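Local coordinates for hypothetical protein HP_0496 (Helicobacter pylori, PDB 2PZH) that hydrolyses the thioester bond of acyl-CoAs, preferring long-chain fatty acyl and benzoyl substrates over short ones, and may take part in phospholipid metabolism, at residues A[42-47]-A[111-116]; A[60-65]-A[102-107]. One frame throughout, in Å; residues are numbered along the deposited sequence.

Contact 1 (A[42-47]-A[111-116]); sequences PENEEG and FGFVNR
R116, just past the end of strand 102-114, reaches across to N44 in the tight turn that joins strand 43-44 to strand 47-58 in this hot-dog fold. The guanidinium meets the carbonyl of N44 end-on, NH1 and NH2 each lying 2.8 Å from N44 O, so one oxygen takes two bonds close to the guanidinium plane. The chain gets there by running extended from CG to NE. R116 NH1 also makes a salt bridge to E43 OE1 at 3.2 Å, approaching from above the carboxylate plane, and the two flat groups are turned 47° apart. E43 OE2 hydrogen-bonds Y9 OH of the second subunit, while R116 NE forms a salt bridge with E15 OE2 of the third, which ties this turn into the tetramer. The turn itself closes through N44 N to G47 O at 3.0 Å. F113, CG anti to the backbone N (chi1 -159°), brings its ring against G47 of the turn; F49 meets that ring edge-to-face, and N44 OD1 lies at the ring's edge, in its plane, 3.6 Å from F113 CZ. Between the backbones, G47 CA directs a C-H at V114 O over 3.2 Å.

Contact 2 (A[60-65]-A[102-107]); sequences TPASLG and FKVFAS
The carbonyl oxygen of K103 is gripped twice beside a classic beta bulge of the hot-dog sheet, V104 and F105 together standing opposite I88 of strand 81-92. A water donates to K103 O from 2.7 Å, and T60 N reaches the same oxygen at 3.3 Å, in the carbonyl plane on a lone pair. The water also lies 3.0 Å from T60 OG1, so the threonine is linked to that carbonyl both directly and through solvent. T60 places OG1 beside its backbone N (chi1 -62°), which turns the methyl to F102, T60 CG2 coming within 3.5 Å of F102 CE1; the two side chains cross at about a right angle. Further along, V104 packs its isopropyl group against the loop, V104 CG1 meeting A62 CB at 4.0 Å. Y23 of helix 22-36 touches the same valine and hydrogen-bonds A62 N through its hydroxyl, fastening the loop that leads from strand 47-58 to strand 67-77. P61 stands about 8 Å, side chain to side chain, from D13, the predicted active-site residue, and packs on Y119 of the third subunit. The T60 carbonyl faces V104, whose CA sends a C-H to T60 O over 3.3 Å.

In the fold
Strand 102-114 runs through both contacts: contact 2 uses its first half and contact 1 its far end, with centres 31 Å apart on opposite sides of the chain's centre. Along the chain the order is 42-47, 60-65, 102-107, 111-116, so both segments of contact 2 fall between those of contact 1 in the sequence. Strand 47-58, antiparallel to 102-114, spans the gap: contact 1 involves the turn where it starts, contact 2 the loop that follows it. The two contacts thus lie toward the two ends of strand 102-114 in one antiparallel sheet. Both sites touch the second and third subunits of the homotetramer, E43 packing on L64 of the second, and contact 2 lies nearer the predicted active site.

Contact 1 (A[42-47]-A[111-116])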
loop_
_atom_site.group_PDB
_atom_site.type_symbol
_atom_site.label_atom_id
_atom_site.label_comp_id
_atom_site.label_asym_id
_atom_site.label_seq_id
_atom_site.Cartn_x
_atom_site.Cartn_y
_atom_site.Cartn_z
ATOM N N PRO A 42 -18.054 -7.307 -7.559
ATOM C CA PRO A 42 -17.835 -7.109 -8.999
ATOM C C PRO A 42 -17.184 -8.317 -9.667
ATOM O O PRO A 42 -16.250 -8.173 -10.463
ATOM C CB PRO A 42 -16.903 -5.900 -9.048
ATOM C CG PRO A 42 -16.145 -5.960 -7.776
ATOM C CD PRO A 42 -17.023 -6.631 -6.748
ATOM N N GLU A 43 -17.699 -9.495 -9.338
ATOM C CA GLU A 43 -17.220 -10.759 -9.888
ATOM C C GLU A 43 -18.342 -11.764 -9.686
ATOM O O GLU A 43 -19.237 -11.536 -8.862
ATOM C CB GLU A 43 -15.956 -11.218 -9.153
ATOM C CG GLU A 43 -16.066 -11.144 -7.634
ATOM C CD GLU A 43 -14.843 -11.695 -6.907
ATOM O OE1 GLU A 43 -14.726 -12.938 -6.782
ATOM O OE2 GLU A 43 -14.017 -10.887 -6.429
ATOM N N ASN A 44 -18.316 -12.864 -10.432
ATOM C CA ASN A 44 -19.366 -13.878 -10.299
ATOM C C ASN A 44 -18.839 -15.314 -10.386
ATOM O O ASN A 44 -17.626 -15.532 -10.434
ATOM C CB ASN A 44 -20.518 -13.624 -11.288
ATOM C CG ASN A 44 -20.244 -14.176 -12.677
ATOM O OD1 ASN A 44 -19.097 -14.313 -13.093
ATOM N ND2 ASN A 44 -21.311 -14.501 -13.404
ATOM N N GLU A 45 -19.759 -16.281 -10.413
ATOM C CA GLU A 45 -19.413 -17.703 -10.276
ATOM C C GLU A 45 -18.409 -18.251 -11.303
ATOM O O GLU A 45 -17.695 -19.215 -11.011
ATOM C CB GLU A 45 -20.678 -18.577 -10.237
ATOM C CG GLU A 45 -21.010 -19.315 -11.541
ATOM C CD GLU A 45 -21.715 -18.446 -12.581
ATOM O OE1 GLU A 45 -21.923 -17.237 -12.330
ATOM O OE2 GLU A 45 -22.065 -18.979 -13.659
ATOM N N GLU A 46 -18.352 -17.663 -12.496
ATOM C CA GLU A 46 -17.319 -18.062 -13.463
ATOM C C GLU A 46 -16.706 -16.916 -14.284
ATOM O O GLU A 46 -16.316 -17.111 -15.439
ATOM C CB GLU A 46 -17.824 -19.170 -14.392
ATOM C CG GLU A 46 -17.810 -20.566 -13.775
ATOM C CD GLU A 46 -18.254 -21.629 -14.759
ATOM O OE1 GLU A 46 -19.095 -21.310 -15.633
ATOM O OE2 GLU A 46 -17.764 -22.776 -14.662
ATOM N N GLY A 47 -16.600 -15.730 -13.692
ATOM C CA GLY A 47 -15.971 -14.625 -14.398
ATOM C C GLY A 47 -15.530 -13.491 -13.502
ATOM O O GLY A 47 -16.022 -13.342 -12.384
ATOM N N PHE A 111 -11.773 -2.309 -19.385
ATOM C CA PHE A 111 -11.862 -3.592 -18.705
ATOM C C PHE A 111 -12.437 -4.615 -19.671
ATOM O O PHE A 111 -13.299 -4.284 -20.480
ATOM C CB PHE A 111 -12.789 -3.505 -17.497
ATOM C CG PHE A 111 -12.403 -2.452 -16.514
ATOM C CD1 PHE A 111 -11.595 -2.752 -15.436
ATOM C CD2 PHE A 111 -12.859 -1.146 -16.671
ATOM C CE1 PHE A 111 -11.235 -1.760 -14.544
ATOM C CE2 PHE A 111 -12.506 -0.162 -15.794
ATOM C CZ PHE A 111 -11.695 -0.468 -14.721
ATOM N N GLY A 112 -11.955 -5.844 -19.583
ATOM C CA GLY A 112 -12.607 -6.971 -20.238
ATOM C C GLY A 112 -13.217 -7.850 -19.162
ATOM O O GLY A 112 -12.986 -7.631 -17.980
ATOM N N PHE A 113 -14.010 -8.838 -19.561
ATOM C CA PHE A 113 -14.498 -9.836 -18.614
ATOM C C PHE A 113 -13.961 -11.187 -19.073
ATOM O O PHE A 113 -13.943 -11.481 -20.266
ATOM C CB PHE A 113 -16.027 -9.835 -18.544
ATOM C CG PHE A 113 -16.579 -10.441 -17.281
ATOM C CD1 PHE A 113 -16.595 -9.713 -16.096
ATOM C CD2 PHE A 113 -17.096 -11.729 -17.278
ATOM C CE1 PHE A 113 -17.111 -10.260 -14.918
ATOM C CE2 PHE A 113 -17.612 -12.288 -16.106
ATOM C CZ PHE A 113 -17.619 -11.549 -14.920
ATOM N N VAL A 114 -13.479 -11.986 -18.132
ATOM C CA VAL A 114 -12.787 -13.223 -18.492
ATOM C C VAL A 114 -13.153 -14.362 -17.549
ATOM O O VAL A 114 -13.560 -14.126 -16.415
ATOM C CB VAL A 114 -11.243 -13.023 -18.478
ATOM C CG1 VAL A 114 -10.810 -12.065 -19.598
ATOM C CG2 VAL A 114 -10.787 -12.513 -17.127
ATOM N N ASN A 115 -13.029 -15.598 -18.033
ATOM C CA ASN A 115 -13.094 -16.762 -17.151
ATOM C C ASN A 115 -11.858 -16.783 -16.259
ATOM O O ASN A 115 -10.773 -16.397 -16.693
ATOM C CB ASN A 115 -13.178 -18.056 -17.964
ATOM C CG ASN A 115 -13.158 -19.299 -17.088
ATOM O OD1 ASN A 115 -12.101 -19.712 -16.595
ATOM N ND2 ASN A 115 -14.330 -19.904 -16.892
ATOM N N ARG A 116 -12.013 -17.238 -15.020
ATOM C CA ARG A 116 -10.891 -17.229 -14.072
ATOM C C ARG A 116 -9.728 -18.139 -14.493
ATOM O O ARG A 116 -8.582 -17.692 -14.589
ATOM C CB ARG A 116 -11.364 -17.604 -12.664
ATOM C CG ARG A 116 -12.081 -16.493 -11.922
ATOM C CD ARG A 116 -12.331 -16.892 -10.480
ATOM N NE ARG A 116 -13.176 -15.928 -9.782
ATOM C CZ ARG A 116 -14.501 -15.897 -9.873
ATOM N NH1 ARG A 116 -15.186 -14.985 -9.200
ATOM N NH2 ARG A 116 -15.141 -16.775 -10.637
#

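Contact 2 (A[60-65]-A[102-107])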
loop_
_atom_site.group_PDB
_atom_site.type_symbol
_atom_site.label_atom_id
_atom_site.label_comp_id
_atom_site.label_asym_id
_atom_site.label_seq_id
_atom_site.Cartn_x
_atom_site.Cartn_y
_atom_site.Cartn_z
ATOM N N THR A 60 -3.603 19.056 -10.337
ATOM C CA THR A 60 -3.140 19.545 -9.046
ATOM C C THR A 60 -3.050 18.419 -8.013
ATOM O O THR A 60 -4.040 17.772 -7.716
ATOM C CB THR A 60 -4.033 20.680 -8.496
ATOM O OG1 THR A 60 -3.995 21.788 -9.400
ATOM C CG2 THR A 60 -3.525 21.142 -7.109
ATOM N N PRO A 61 -1.858 18.193 -7.456
ATOM C CA PRO A 61 -1.707 17.118 -6.467
ATOM C C PRO A 61 -2.527 17.329 -5.210
ATOM O O PRO A 61 -2.641 18.456 -4.719
ATOM C CB PRO A 61 -0.214 17.167 -6.101
ATOM C CG PRO A 61 0.281 18.493 -6.567
ATOM C CD PRO A 61 -0.589 18.896 -7.720
ATOM N N ALA A 62 -3.068 16.235 -4.683
ATOM C CA ALA A 62 -3.822 16.263 -3.445
ATOM C C ALA A 62 -2.900 16.052 -2.248
ATOM O O ALA A 62 -1.795 15.544 -2.381
ATOM C CB ALA A 62 -4.921 15.209 -3.467
ATOM N N SER A 63 -3.376 16.421 -1.072
ATOM C CA SER A 63 -2.540 16.369 0.102
ATOM C C SER A 63 -3.313 15.983 1.353
ATOM O O SER A 63 -4.544 15.874 1.329
ATOM C CB SER A 63 -1.818 17.705 0.290
ATOM O OG SER A 63 -2.725 18.760 0.523
ATOM N N LEU A 64 -2.570 15.773 2.438
ATOM C CA LEU A 64 -3.118 15.274 3.704
ATOM C C LEU A 64 -4.377 15.998 4.161
ATOM O O LEU A 64 -4.403 17.223 4.221
ATOM C CB LEU A 64 -2.074 15.413 4.806
ATOM C CG LEU A 64 -2.440 14.823 6.161
ATOM C CD1 LEU A 64 -2.423 13.309 6.030
ATOM C CD2 LEU A 64 -1.486 15.312 7.273
ATOM N N GLY A 65 -5.419 15.235 4.495
ATOM C CA GLY A 65 -6.620 15.798 5.110
ATOM C C GLY A 65 -7.680 16.258 4.132
ATOM O O GLY A 65 -8.803 16.545 4.512
ATOM N N PHE A 102 -11.242 21.462 -7.285
ATOM C CA PHE A 102 -10.181 21.462 -8.297
ATOM C C PHE A 102 -9.809 20.050 -8.742
ATOM O O PHE A 102 -9.786 19.132 -7.932
ATOM C CB PHE A 102 -8.957 22.291 -7.857
ATOM C CG PHE A 102 -8.218 21.774 -6.630
ATOM C CD1 PHE A 102 -7.273 20.758 -6.747
ATOM C CD2 PHE A 102 -8.434 22.332 -5.375
ATOM C CE1 PHE A 102 -6.559 20.297 -5.658
ATOM C CE2 PHE A 102 -7.721 21.866 -4.241
ATOM C CZ PHE A 102 -6.792 20.840 -4.378
ATOM N N LYS A 103 -9.537 19.893 -10.033
ATOM C CA LYS A 103 -9.217 18.585 -10.585
ATOM C C LYS A 103 -7.834 18.143 -10.150
ATOM O O LYS A 103 -6.889 18.930 -10.162
ATOM C CB LYS A 103 -9.279 18.604 -12.109
ATOM C CG LYS A 103 -9.258 17.220 -12.723
ATOM C CD LYS A 103 -9.775 17.236 -14.152
ATOM C CE LYS A 103 -9.047 18.245 -15.009
ATOM N NZ LYS A 103 -9.484 18.084 -16.450
ATOM N N VAL A 104 -7.734 16.870 -9.787
ATOM C CA VAL A 104 -6.502 16.276 -9.289
ATOM C C VAL A 104 -5.952 15.203 -10.248
ATOM O O VAL A 104 -4.745 15.021 -10.366
ATOM C CB VAL A 104 -6.762 15.694 -7.883
ATOM C CG1 VAL A 104 -5.613 14.796 -7.407
ATOM C CG2 VAL A 104 -7.001 16.828 -6.883
ATOM N N PHE A 105 -6.851 14.500 -10.935
ATOM C CA PHE A 105 -6.501 13.294 -11.668
ATOM C C PHE A 105 -7.652 12.948 -12.585
ATOM O O PHE A 105 -8.813 13.162 -12.226
ATOM C CB PHE A 105 -6.306 12.169 -10.641
ATOM C CG PHE A 105 -5.987 10.810 -11.230
ATOM C CD1 PHE A 105 -4.675 10.468 -11.534
ATOM C CD2 PHE A 105 -6.995 9.867 -11.454
ATOM C CE1 PHE A 105 -4.360 9.214 -12.075
ATOM C CE2 PHE A 105 -6.695 8.598 -11.957
ATOM C CZ PHE A 105 -5.364 8.273 -12.281
ATOM N N ALA A 106 -7.331 12.437 -13.767
ATOM C CA ALA A 106 -8.355 11.837 -14.614
ATOM C C ALA A 106 -7.820 10.541 -15.189
ATOM O O ALA A 106 -6.609 10.401 -15.409
ATOM C CB ALA A 106 -8.766 12.782 -15.730
ATOM N N SER A 107 -8.705 9.585 -15.432
ATOM C CA SER A 107 -8.283 8.369 -16.121
ATOM C C SER A 107 -9.345 7.863 -17.077
ATOM O O SER A 107 -10.529 8.168 -16.942
ATOM C CB SER A 107 -7.899 7.268 -15.140
ATOM O OG SER A 107 -8.975 6.918 -14.287
HETATM O O HOH W 1 -6.377 21.332 -11.212
#